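Lectin (Colocasia esculenta, PDB 5T1X) is a GNA-related lectin of taro that binds sugars, probably mannose-containing glycans as its relatives do. Local coordinates at residues 18-21 / 26-29; 32-37 / 54-59. All coordinates share one frame; numbering follows the deposited sequence. Where two conformers were deposited one is given.

Interaction 1 (18-21 / 26-29); sequences DGRL and HQLV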
loop_
_atom_site.group_PDB
_atom_site.type_symbol
_atom_site.label_atom_id
_atom_site.label_comp_id
_atom_site.label_asym_id
_atom_site.label_seq_id
_atom_site.Cartn_x
_atom_site.Cartn_y
_atom_site.Cartn_z
ATOM N N ASP B 18 10.754 8.221 -16.681
ATOM C CA ASP B 18 10.884 9.105 -15.517
ATOM C C ASP B 18 9.549 9.258 -14.742
ATOM O O ASP B 18 9.433 10.144 -13.891
ATOM C CB ASP B 18 11.513 10.474 -15.891
ATOM C CG ASP B 18 12.777 10.321 -16.734
ATOM O OD1 ASP B 18 13.705 9.610 -16.294
ATOM O OD2 ASP B 18 12.801 10.847 -17.860
ATOM N N GLY B 19 8.606 8.335 -14.980
ATOM C CA GLY B 19 7.369 8.220 -14.211
ATOM C C GLY B 19 7.738 7.819 -12.795
ATOM O O GLY B 19 8.742 7.121 -12.595
ATOM N N ARG B 20 6.982 8.284 -11.791
ATOM C CA ARG B 20 7.406 8.034 -10.416
ATOM C C ARG B 20 6.300 7.969 -9.385
ATOM O O ARG B 20 5.192 8.472 -9.604
ATOM C CB ARG B 20 8.353 9.184 -9.988
ATOM C CG ARG B 20 7.670 10.568 -9.875
ATOM C CD ARG B 20 8.664 11.705 -9.893
ATOM N NE ARG B 20 9.285 11.798 -11.216
ATOM C CZ ARG B 20 10.511 12.247 -11.445
ATOM N NH1 ARG B 20 11.265 12.685 -10.446
ATOM N NH2 ARG B 20 10.990 12.272 -12.679
ATOM N N LEU B 21 6.658 7.413 -8.216
ATOM C CA LEU B 21 5.866 7.488 -6.999
ATOM C C LEU B 21 6.463 8.594 -6.159
ATOM O O LEU B 21 7.684 8.806 -6.194
ATOM C CB LEU B 21 5.846 6.162 -6.204
ATOM C CG LEU B 21 5.436 4.890 -6.942
ATOM C CD1 LEU B 21 5.313 3.748 -5.974
ATOM C CD2 LEU B 21 4.121 5.081 -7.708
ATOM N N HIS B 26 10.153 11.960 -0.468
ATOM C CA HIS B 26 10.647 10.733 -1.115
ATOM C C HIS B 26 10.094 10.561 -2.527
ATOM O O HIS B 26 8.950 10.926 -2.793
ATOM C CB HIS B 26 10.270 9.474 -0.303
ATOM C CG HIS B 26 10.463 9.606 1.178
ATOM N ND1 HIS B 26 11.714 9.823 1.726
ATOM C CD2 HIS B 26 9.552 9.536 2.179
ATOM C CE1 HIS B 26 11.531 9.897 3.035
ATOM N NE2 HIS B 26 10.249 9.723 3.359
ATOM N N GLN B 27 10.894 9.955 -3.422
ATOM C CA GLN B 27 10.477 9.629 -4.791
ATOM C C GLN B 27 11.018 8.265 -5.188
ATOM O O GLN B 27 12.122 7.920 -4.783
ATOM C CB GLN B 27 10.977 10.665 -5.823
ATOM C CG GLN B 27 10.600 12.111 -5.562
ATOM C CD GLN B 27 11.264 12.995 -6.586
ATOM O OE1 GLN B 27 10.832 13.079 -7.736
ATOM N NE2 GLN B 27 12.366 13.626 -6.208
ATOM N N LEU B 28 10.264 7.510 -5.986
ATOM C CA LEU B 28 10.721 6.242 -6.563
ATOM C C LEU B 28 10.533 6.409 -8.051
ATOM O O LEU B 28 9.399 6.435 -8.516
ATOM C CB LEU B 28 9.994 4.995 -5.992
ATOM C CG LEU B 28 10.449 3.642 -6.584
ATOM C CD1 LEU B 28 11.894 3.294 -6.163
ATOM C CD2 LEU B 28 9.513 2.516 -6.183
ATOM N N VAL B 29 11.640 6.590 -8.795
ATOM C CA VAL B 29 11.584 6.933 -10.219
ATOM C C VAL B 29 12.050 5.790 -11.130
ATOM O O VAL B 29 13.162 5.313 -10.973
ATOM C CB VAL B 29 12.437 8.218 -10.517
ATOM C CG1 VAL B 29 12.159 8.739 -11.925
ATOM C CG2 VAL B 29 12.192 9.324 -9.484
#
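The guanidinium of Arg-20 has the methyl CG2 of Val-29 over one face, lying toward the rim and 3.6 Å from NH1, while the amide of Gln-27 meets it at an edge. There Arg-20 NH1 donates to Gln-27 OE1 over 2.8 Å; the oxygen is almost in the guanidinium plane, though the two flat groups are turned 28° from each other. A bend at chi3 (68°) folds the arginine back, and NH2 reaches the carbonyl oxygen of Asp-18 at 2.9 Å, on a lone pair; NE adds a weak bond to the same oxygen. The guanidinium thus ties Gln-27 on the neighbouring strand to the loop residue Asp-18, just ahead of its own strand. Arg-20 and Val-29 form a non-hydrogen-bonded antiparallel pair. Next to it, Leu-21 and Leu-28 are a hydrogen-bonded pair, each N to the other's O at 2.9 Å, and their side chains lie on the opposite face of the sheet. This is the first hairpin of a four-stranded sheet of the beta-prism II fold: Leu-21 and Leu-28 pack on Leu-90 of strand 89-92, Val-29 touches Tyr-39, and strand 26-30 goes on to pair with strand 36-39.

Interaction 2 (32-37 / 54-59); sequences GDCNLV and EHCFLR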
loop_
_atom_site.group_PDB
_atom_site.type_symbol
_atom_site.label_atom_id
_atom_site.label_comp_id
_atom_site.label_asym_id
_atom_site.label_seq_id
_atom_site.Cartn_x
_atom_site.Cartn_y
_atom_site.Cartn_z
ATOM N N GLY B 32 14.481 7.094 -17.442
ATOM C CA GLY B 32 14.693 6.877 -18.870
ATOM C C GLY B 32 16.009 6.208 -19.208
ATOM O O GLY B 32 16.196 5.795 -20.354
ATOM N N ASP B 33 16.938 6.093 -18.222
ATOM C CA ASP B 33 18.232 5.427 -18.426
ATOM C C ASP B 33 18.209 3.959 -17.941
ATOM O O ASP B 33 19.268 3.355 -17.788
ATOM C CB ASP B 33 19.360 6.193 -17.720
ATOM C CG ASP B 33 19.284 6.144 -16.209
ATOM O OD1 ASP B 33 18.185 5.910 -15.678
ATOM O OD2 ASP B 33 20.317 6.362 -15.561
ATOM N N CYS B 34 16.999 3.409 -17.699
ATOM C CA CYS B 34 16.732 2.032 -17.277
ATOM C C CYS B 34 17.099 1.793 -15.801
ATOM O O CYS B 34 17.109 0.641 -15.357
ATOM C CB CYS B 34 17.418 1.021 -18.198
ATOM S SG CYS B 34 16.604 -0.592 -18.252
ATOM N N ASN B 35 17.302 2.868 -15.031
ATOM C CA ASN B 35 17.620 2.755 -13.621
ATOM C C ASN B 35 16.420 3.114 -12.758
ATOM O O ASN B 35 15.812 4.165 -12.964
ATOM C CB ASN B 35 18.796 3.675 -13.271
ATOM C CG ASN B 35 19.588 3.243 -12.064
ATOM O OD1 ASN B 35 19.611 2.068 -11.669
ATOM N ND2 ASN B 35 20.326 4.172 -11.503
ATOM N N LEU B 36 16.075 2.238 -11.810
ATOM C CA LEU B 36 15.007 2.486 -10.831
ATOM C C LEU B 36 15.673 3.099 -9.612
ATOM O O LEU B 36 16.583 2.485 -9.047
ATOM C CB LEU B 36 14.241 1.202 -10.480
ATOM C CG LEU B 36 13.189 1.324 -9.372
ATOM C CD1 LEU B 36 11.977 2.178 -9.831
ATOM C CD2 LEU B 36 12.746 -0.067 -8.925
ATOM N N VAL B 37 15.286 4.332 -9.251
ATOM C CA VAL B 37 15.972 5.030 -8.171
ATOM C C VAL B 37 15.019 5.516 -7.094
ATOM O O VAL B 37 14.038 6.200 -7.374
ATOM C CB VAL B 37 16.829 6.219 -8.697
ATOM C CG1 VAL B 37 17.672 6.822 -7.572
ATOM C CG2 VAL B 37 17.733 5.797 -9.847
ATOM N N GLU B 54 16.999 -0.394 -23.394
ATOM C CA GLU B 54 16.348 0.803 -23.913
ATOM C C GLU B 54 14.868 0.775 -23.626
ATOM O O GLU B 54 14.271 -0.306 -23.653
ATOM C CB GLU B 54 16.570 0.945 -25.429
ATOM C CG GLU B 54 17.996 1.319 -25.800
ATOM C CD GLU B 54 18.258 1.334 -27.293
ATOM O OE1 GLU B 54 18.247 0.246 -27.912
ATOM O OE2 GLU B 54 18.467 2.438 -27.846
ATOM N N HIS B 55 14.277 1.958 -23.368
ATOM C CA HIS B 55 12.841 2.176 -23.170
ATOM C C HIS B 55 12.255 1.168 -22.175
ATOM O O HIS B 55 11.291 0.451 -22.488
ATOM C CB HIS B 55 12.128 2.082 -24.528
ATOM C CG HIS B 55 12.678 3.027 -25.556
ATOM N ND1 HIS B 55 13.405 2.567 -26.640
ATOM C CD2 HIS B 55 12.602 4.373 -25.617
ATOM C CE1 HIS B 55 13.735 3.645 -27.333
ATOM N NE2 HIS B 55 13.271 4.755 -26.757
ATOM N N CYS B 56 12.865 1.113 -20.986
ATOM C CA CYS B 56 12.507 0.184 -19.918
ATOM C C CYS B 56 11.258 0.636 -19.191
ATOM O O CYS B 56 10.981 1.838 -19.132
ATOM C CB CYS B 56 13.673 0.023 -18.947
ATOM S SG CYS B 56 15.220 -0.491 -19.739
ATOM N N PHE B 57 10.556 -0.316 -18.583
ATOM C CA PHE B 57 9.392 -0.012 -17.776
ATOM C C PHE B 57 9.403 -0.896 -16.554
ATOM O O PHE B 57 9.985 -1.983 -16.579
ATOM C CB PHE B 57 8.100 -0.191 -18.586
ATOM C CG PHE B 57 7.810 -1.598 -19.059
ATOM C CD1 PHE B 57 7.029 -2.461 -18.293
ATOM C CD2 PHE B 57 8.293 -2.053 -20.280
ATOM C CE1 PHE B 57 6.758 -3.755 -18.732
ATOM C CE2 PHE B 57 8.010 -3.348 -20.724
ATOM C CZ PHE B 57 7.242 -4.186 -19.948
ATOM N N LEU B 58 8.698 -0.452 -15.520
ATOM C CA LEU B 58 8.537 -1.146 -14.250
ATOM C C LEU B 58 7.113 -1.657 -14.141
ATOM O O LEU B 58 6.172 -0.909 -14.398
ATOM C CB LEU B 58 8.827 -0.159 -13.107
ATOM C CG LEU B 58 8.736 -0.720 -11.696
ATOM C CD1 LEU B 58 10.002 -1.490 -11.339
ATOM C CD2 LEU B 58 8.534 0.391 -10.683
ATOM N N ARG B 59 6.940 -2.903 -13.706
ATOM C CA ARG B 59 5.592 -3.438 -13.531
ATOM C C ARG B 59 5.565 -4.443 -12.395
ATOM O O ARG B 59 6.410 -5.328 -12.348
ATOM C CB ARG B 59 5.092 -4.097 -14.828
ATOM C CG ARG B 59 3.634 -4.591 -14.773
ATOM C CD ARG B 59 3.269 -5.319 -16.056
ATOM N NE ARG B 59 1.905 -5.857 -16.034
ATOM C CZ ARG B 59 1.568 -7.060 -15.566
ATOM N NH1 ARG B 59 2.493 -7.863 -15.049
ATOM N NH2 ARG B 59 0.312 -7.472 -15.619
HETATM O O HOH W 1 14.663 3.438 -20.269
#
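This is a buried contact between two different four-stranded sheets of the beta prism: a disulfide, Cys-34 to Cys-56, joins the loops leading into strands 36-39 and 57-60, and Leu-36 packs on Leu-58 where the strands begin. Cys-34 SG and Cys-56 SG are bonded at 2.0 Å, with chi3 near -92°, close to the relaxed value for a disulfide; both cysteines were modelled in two conformers, so the torsion holds for the one described. From the bridge the backbones diverge: CA atoms of Cys-34 and Cys-56 are 5.3 Å apart, those of Leu-36 and Leu-58 8.2 Å. The leucines span that wider gap. Each keeps CG anti to its backbone N, which carries the branched end into the gap; the side chains cross at about a right angle, CD2 of Leu-36 lying 3.9 Å from CD1 of Leu-58 and the other two methyls meeting almost as closely. A water accepts from Cys-56 N at 3.0 Å and gives a weak bond to Gly-32 O, joining the loops beside the bridge. In loop 32-35, Asp-33 OD1 takes the N-H of Asn-35 in an Asx turn. Asp-33, Asn-35 and Val-37, with Gln-31 and Tyr-39, fit the mannose-binding signature of the family, so the disulfide sits next to a probable sugar site. Inward, Leu-36 packs on Leu-28 and Ile-68, Cys-56 also on Ile-68, and Leu-58 on Leu-66 and Met-30, placing the contact between strands 26-30 and 66-69.

Overall arrangement
Interaction 1 stays within one sheet, joining neighbouring strands of a hairpin, whereas interaction 2 ties that same sheet to another one across the interior. The chemistry follows the place: 18-21/26-29 is partly buried and relies on backbone pairing with a polar arginine-glutamine bond on its more exposed face, while 32-37/54-59 is buried and rests on a covalent bridge and apolar side chains. Their centres are about 11 Å apart, and they meet directly. Strands 26-30 and 36-39 lie side by side, Val-29 N probably bonding to Val-37 O; Asp-18 OD1 similarly reaches Gly-32 N, linking the residue just ahead of the hairpin to the loop that carries Cys-34.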